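Long-range contacts in cysteine desulfurase (Fervidobacterium islandicum, PDB 6A6E), which is a cysteine desulfurase that uses pyridoxal phosphate to take sulfur from cysteine, probably supplying it through the Suf system: residues 107-112 with 254-259; 118-123 with 147-152. All coordinates share one frame; numbering follows the deposited sequence.

Contact 1 (107-112 with 254-259)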
loop_
_atom_site.group_PDB
_atom_site.type_symbol
_atom_site.label_atom_id
_atom_site.label_comp_id
_atom_site.label_asym_id
_atom_site.label_seq_id
_atom_site.Cartn_x
_atom_site.Cartn_y
_atom_site.Cartn_z
ATOM N N ILE A 107 -4.560 -8.657 -8.149
ATOM C CA ILE A 107 -5.665 -9.343 -8.782
ATOM C C ILE A 107 -6.753 -8.347 -9.145
ATOM O O ILE A 107 -7.359 -8.406 -10.235
ATOM C CB ILE A 107 -6.258 -10.520 -7.949
ATOM C CG1 ILE A 107 -5.233 -11.634 -7.673
ATOM C CG2 ILE A 107 -7.458 -11.165 -8.650
ATOM C CD1 ILE A 107 -4.865 -12.407 -8.908
ATOM N N ASN A 108 -7.072 -7.457 -8.219
ATOM C CA ASN A 108 -8.103 -6.456 -8.528
ATOM C C ASN A 108 -7.692 -5.591 -9.734
ATOM O O ASN A 108 -8.541 -5.252 -10.569
ATOM C CB ASN A 108 -8.408 -5.573 -7.311
ATOM C CG ASN A 108 -9.332 -6.247 -6.321
ATOM O OD1 ASN A 108 -10.570 -6.112 -6.426
ATOM N ND2 ASN A 108 -8.763 -7.010 -5.365
ATOM N N PHE A 109 -6.409 -5.227 -9.796
ATOM C CA PHE A 109 -5.837 -4.446 -10.874
ATOM C C PHE A 109 -6.130 -5.187 -12.209
ATOM O O PHE A 109 -6.624 -4.591 -13.194
ATOM C CB PHE A 109 -4.362 -4.274 -10.575
ATOM C CG PHE A 109 -3.512 -3.662 -11.656
ATOM C CD1 PHE A 109 -3.532 -4.104 -12.981
ATOM C CD2 PHE A 109 -2.538 -2.744 -11.292
ATOM C CE1 PHE A 109 -2.687 -3.563 -13.946
ATOM C CE2 PHE A 109 -1.675 -2.202 -12.248
ATOM C CZ PHE A 109 -1.779 -2.603 -13.585
ATOM N N LEU A 110 -5.873 -6.483 -12.233
ATOM C CA LEU A 110 -6.043 -7.254 -13.479
ATOM C C LEU A 110 -7.506 -7.331 -13.933
ATOM O O LEU A 110 -7.776 -7.105 -15.102
ATOM C CB LEU A 110 -5.405 -8.639 -13.346
ATOM C CG LEU A 110 -3.903 -8.559 -13.250
ATOM C CD1 LEU A 110 -3.275 -9.902 -12.987
ATOM C CD2 LEU A 110 -3.334 -8.001 -14.564
ATOM N N VAL A 111 -8.422 -7.655 -13.037
ATOM C CA VAL A 111 -9.807 -7.801 -13.426
ATOM C C VAL A 111 -10.317 -6.488 -14.023
ATOM O O VAL A 111 -10.914 -6.486 -15.127
ATOM C CB VAL A 111 -10.788 -8.123 -12.242
ATOM C CG1 VAL A 111 -12.193 -8.313 -12.802
ATOM C CG2 VAL A 111 -10.389 -9.338 -11.489
ATOM N N ASN A 112 -10.103 -5.391 -13.286
ATOM C CA ASN A 112 -10.552 -4.108 -13.719
ATOM C C ASN A 112 -9.831 -3.658 -14.992
ATOM O O ASN A 112 -10.505 -3.072 -15.909
ATOM C CB ASN A 112 -10.431 -3.007 -12.643
ATOM C CG ASN A 112 -11.372 -3.188 -11.523
ATOM O OD1 ASN A 112 -12.534 -2.763 -11.610
ATOM N ND2 ASN A 112 -10.885 -3.821 -10.404
ATOM N N GLU A 254 1.700 -3.134 -22.286
ATOM C CA GLU A 254 1.625 -1.983 -23.174
ATOM C C GLU A 254 0.241 -1.704 -23.722
ATOM O O GLU A 254 0.009 -0.587 -24.148
ATOM C CB GLU A 254 2.597 -2.092 -24.355
ATOM C CG GLU A 254 4.029 -1.771 -23.994
ATOM C CD GLU A 254 5.047 -2.331 -24.992
ATOM O OE1 GLU A 254 4.697 -3.140 -25.899
ATOM O OE2 GLU A 254 6.237 -1.992 -24.856
ATOM N N GLN A 255 -0.648 -2.682 -23.721
ATOM C CA GLN A 255 -1.996 -2.519 -24.238
ATOM C C GLN A 255 -3.070 -2.342 -23.121
ATOM O O GLN A 255 -4.287 -2.202 -23.405
ATOM C CB GLN A 255 -2.327 -3.736 -25.140
ATOM C CG GLN A 255 -1.366 -3.907 -26.336
ATOM C CD GLN A 255 -1.301 -2.656 -27.205
ATOM O OE1 GLN A 255 -0.254 -2.056 -27.379
ATOM N NE2 GLN A 255 -2.443 -2.242 -27.708
ATOM N N LEU A 256 -2.636 -2.307 -21.854
ATOM C CA LEU A 256 -3.612 -2.370 -20.767
ATOM C C LEU A 256 -3.926 -0.980 -20.326
ATOM O O LEU A 256 -2.976 -0.202 -20.139
ATOM C CB LEU A 256 -3.037 -3.090 -19.553
ATOM C CG LEU A 256 -3.159 -4.547 -19.255
ATOM C CD1 LEU A 256 -2.688 -4.740 -17.792
ATOM C CD2 LEU A 256 -4.578 -5.064 -19.461
ATOM N N GLU A 257 -5.212 -0.649 -20.170
ATOM C CA GLU A 257 -5.634 0.559 -19.454
ATOM C C GLU A 257 -5.118 0.547 -17.954
ATOM O O GLU A 257 -5.230 -0.469 -17.269
ATOM C CB GLU A 257 -7.166 0.699 -19.466
ATOM C CG GLU A 257 -7.759 1.905 -18.680
ATOM C CD GLU A 257 -7.560 3.266 -19.341
ATOM O OE1 GLU A 257 -7.122 3.330 -20.493
ATOM O OE2 GLU A 257 -7.786 4.298 -18.689
ATOM N N PRO A 258 -4.572 1.671 -17.471
ATOM C CA PRO A 258 -4.106 1.679 -16.046
ATOM C C PRO A 258 -5.268 1.368 -15.152
ATOM O O PRO A 258 -6.420 1.746 -15.463
ATOM C CB PRO A 258 -3.626 3.095 -15.843
ATOM C CG PRO A 258 -3.145 3.537 -17.240
ATOM C CD PRO A 258 -4.103 2.861 -18.205
ATOM N N PHE A 259 -4.995 0.711 -14.033
ATOM C CA PHE A 259 -6.018 0.502 -13.011
ATOM C C PHE A 259 -6.344 1.839 -12.238
ATOM O O PHE A 259 -7.458 2.324 -12.241
ATOM C CB PHE A 259 -5.528 -0.625 -12.035
ATOM C CG PHE A 259 -6.470 -0.954 -10.975
ATOM C CD1 PHE A 259 -7.825 -0.824 -11.178
ATOM C CD2 PHE A 259 -6.006 -1.302 -9.711
ATOM C CE1 PHE A 259 -8.732 -1.116 -10.185
ATOM C CE2 PHE A 259 -6.916 -1.631 -8.713
ATOM C CZ PHE A 259 -8.254 -1.543 -8.959
#
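F109 and F259 pack together where helix 103-116, which starts at the cofactor pocket of this fold-type I PLP enzyme, meets the loop after helix 250-253. The tight part is a reciprocal pair of CH-pi contacts. F109 CA sits over one face of the F259 ring, 3.7 Å from its centroid. In return, F259 CB lies over a face of the F109 ring, 3.9 Å from that centroid. The two ring planes are oblique, at 51°. F259 CG is anti to its own backbone N (chi1 -179°), and this carries the ring across the helix backbone. N112 lies along one side of this ring, its CB 3.5 Å from F259 CE1. The looser side is at L256. Its CD1 only meets the F109 edge, 4.0 Å from CE1, and the chain then runs back to the exposed Q255. F259 also meets F259 of the second subunit, so the contact lies at the dimer interface. Hydrogen bonds at both ends fix the N112 amide, its plane 17° from the F259 ring. N112 OD1 is hydrogen-bonded to Y147 OH, and ND2 gives N108 O a 2.8 Å hydrogen bond, from the face of that carbonyl opposite to N112 N.

Contact 2 (118-123 with 147-152)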
loop_
_atom_site.group_PDB
_atom_site.type_symbol
_atom_site.label_atom_id
_atom_site.label_comp_id
_atom_site.label_asym_id
_atom_site.label_seq_id
_atom_site.Cartn_x
_atom_site.Cartn_y
_atom_site.Cartn_z
ATOM N N GLY A 118 -11.016 -3.689 -22.811
ATOM C CA GLY A 118 -11.756 -4.430 -23.785
ATOM C C GLY A 118 -11.308 -5.845 -24.084
ATOM O O GLY A 118 -11.766 -6.404 -25.063
ATOM N N ILE A 119 -10.479 -6.446 -23.231
ATOM C CA ILE A 119 -9.986 -7.773 -23.436
ATOM C C ILE A 119 -10.951 -8.773 -22.791
ATOM O O ILE A 119 -11.269 -9.826 -23.378
ATOM C CB ILE A 119 -8.614 -7.901 -22.812
ATOM C CG1 ILE A 119 -7.635 -7.030 -23.568
ATOM C CG2 ILE A 119 -8.185 -9.377 -22.730
ATOM C CD1 ILE A 119 -6.256 -6.940 -22.972
ATOM N N LEU A 120 -11.388 -8.501 -21.569
ATOM C CA LEU A 120 -12.375 -9.341 -20.915
ATOM C C LEU A 120 -13.732 -8.735 -21.118
ATOM O O LEU A 120 -14.011 -7.704 -20.522
ATOM C CB LEU A 120 -12.095 -9.463 -19.415
ATOM C CG LEU A 120 -12.984 -10.375 -18.566
ATOM C CD1 LEU A 120 -13.044 -11.811 -19.017
ATOM C CD2 LEU A 120 -12.456 -10.322 -17.131
ATOM N N LYS A 121 -14.563 -9.337 -21.983
ATOM C CA LYS A 121 -15.892 -8.775 -22.352
ATOM C C LYS A 121 -17.059 -9.508 -21.754
ATOM O O LYS A 121 -16.904 -10.622 -21.277
ATOM C CB LYS A 121 -16.110 -8.786 -23.848
ATOM C CG LYS A 121 -15.011 -8.200 -24.669
ATOM C CD LYS A 121 -15.637 -7.797 -25.979
ATOM C CE LYS A 121 -14.600 -7.496 -27.010
ATOM N NZ LYS A 121 -14.154 -8.794 -27.552
ATOM N N THR A 122 -18.249 -8.916 -21.840
ATOM C CA THR A 122 -19.484 -9.567 -21.394
ATOM C C THR A 122 -19.558 -10.913 -22.089
ATOM O O THR A 122 -19.176 -11.043 -23.246
ATOM C CB THR A 122 -20.746 -8.752 -21.747
ATOM O OG1 THR A 122 -20.552 -8.178 -23.029
ATOM C CG2 THR A 122 -20.922 -7.612 -20.881
ATOM N N GLU A 123 -19.973 -11.940 -21.368
ATOM C CA GLU A 123 -20.025 -13.273 -21.981
ATOM C C GLU A 123 -18.699 -13.949 -22.422
ATOM O O GLU A 123 -18.741 -15.074 -22.919
ATOM C CB GLU A 123 -21.017 -13.243 -23.162
ATOM C CG GLU A 123 -22.344 -12.607 -22.772
ATOM C CD GLU A 123 -23.493 -13.232 -23.494
ATOM O OE1 GLU A 123 -23.398 -13.338 -24.742
ATOM O OE2 GLU A 123 -24.465 -13.623 -22.805
ATOM N N TYR A 147 -19.494 -6.259 -15.048
ATOM C CA TYR A 147 -18.972 -6.236 -16.379
ATOM C C TYR A 147 -19.595 -7.323 -17.292
ATOM O O TYR A 147 -19.353 -7.290 -18.478
ATOM C CB TYR A 147 -17.451 -6.335 -16.387
ATOM C CG TYR A 147 -16.643 -5.176 -15.748
ATOM C CD1 TYR A 147 -16.628 -3.868 -16.272
ATOM C CD2 TYR A 147 -15.844 -5.430 -14.648
ATOM C CE1 TYR A 147 -15.854 -2.864 -15.667
ATOM C CE2 TYR A 147 -15.076 -4.461 -14.069
ATOM C CZ TYR A 147 -15.076 -3.173 -14.546
ATOM O OH TYR A 147 -14.237 -2.272 -13.850
ATOM N N GLY A 148 -20.331 -8.273 -16.729
ATOM C CA GLY A 148 -21.040 -9.316 -17.481
ATOM C C GLY A 148 -20.320 -10.605 -17.883
ATOM O O GLY A 148 -20.934 -11.464 -18.554
ATOM N N PHE A 149 -19.039 -10.782 -17.514
ATOM C CA PHE A 149 -18.329 -12.005 -17.931
ATOM C C PHE A 149 -18.858 -13.115 -17.052
ATOM O O PHE A 149 -19.544 -12.832 -16.096
ATOM C CB PHE A 149 -16.800 -11.883 -17.854
ATOM C CG PHE A 149 -16.283 -11.386 -16.518
ATOM C CD1 PHE A 149 -15.999 -12.272 -15.517
ATOM C CD2 PHE A 149 -16.097 -10.036 -16.283
ATOM C CE1 PHE A 149 -15.508 -11.847 -14.295
ATOM C CE2 PHE A 149 -15.564 -9.590 -15.061
ATOM C CZ PHE A 149 -15.304 -10.496 -14.071
ATOM N N LYS A 150 -18.497 -14.353 -17.365
ATOM C CA LYS A 150 -18.930 -15.505 -16.614
ATOM C C LYS A 150 -17.711 -16.086 -15.940
ATOM O O LYS A 150 -16.609 -15.925 -16.408
ATOM C CB LYS A 150 -19.494 -16.578 -17.539
ATOM C CG LYS A 150 -20.638 -16.115 -18.414
ATOM C CD LYS A 150 -21.148 -17.265 -19.307
ATOM C CE LYS A 150 -21.801 -16.694 -20.575
ATOM N NZ LYS A 150 -22.293 -17.709 -21.561
ATOM N N VAL A 151 -17.933 -16.758 -14.841
ATOM C CA VAL A 151 -16.857 -17.421 -14.131
ATOM C C VAL A 151 -17.116 -18.934 -14.131
ATOM O O VAL A 151 -18.232 -19.378 -13.807
ATOM C CB VAL A 151 -16.830 -16.912 -12.688
ATOM C CG1 VAL A 151 -15.747 -17.606 -11.912
ATOM C CG2 VAL A 151 -16.622 -15.365 -12.681
ATOM N N ALA A 152 -16.081 -19.706 -14.420
ATOM C CA ALA A 152 -16.153 -21.193 -14.432
ATOM C C ALA A 152 -15.014 -21.712 -13.617
ATOM O O ALA A 152 -14.024 -20.988 -13.402
ATOM C CB ALA A 152 -16.032 -21.693 -15.853
#
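The beta-alpha-beta unit made of strand 125-129, helix 138-147 and strand 150-154 brings L120 against F149. Residues 118-123 lead into its first strand. Residues 147-152 leave the helix and enter its second strand, which is outermost in the seven-stranded sheet within this chain. G148, with its positive phi, ends the helix and starts the turn.

The buried part is apolar. L120 CD2 lies over one face of the F149 ring, 3.9 Å from the centroid and 16° off the ring normal. L120 CD1 reaches back to F149 CB, also at 3.9 Å. The leucine CG is anti to its backbone N (chi1 -177°), which points the branch toward the phenylalanine. V126 of the first strand touches both side chains, and W140 of the helix touches L120. Replacing L120 with an alanine would probably open a gap over this face of F149 and leave its ring less firmly held.

The outer part is more polar and exposed. K121 O lies 3.6 Å from F149 CB. K150 stretches out beyond CG and passes E123, its CE 4.1 Å from E123 CA. The charged ends of E123 and K150 are not in contact, and E123 is poorly ordered. One backbone bond joins the segments here. E123 N donates a nearly straight 3.0 Å hydrogen bond to G148 O, at 175°, approaching from above the carbonyl plane.

Contact 1 uses helix 103-116 and contact 2 the loop that follows it. Contact 1 is fully buried at the subunit interface. Contact 2 lies against the start of strand 150-154, outermost in its sheet within this chain, and is only partly buried. The chemistry follows the place. In contact 1 two phenylalanines meet through rings and CH groups, with no direct hydrogen bond between the segments. Contact 2 has one leucine-phenylalanine pair inside, then a backbone hydrogen bond and charged side chains outside. The two also touch. The N112-Y147 bond joins them, and V111 CG1 packs 4.0 Å from F149 CZ.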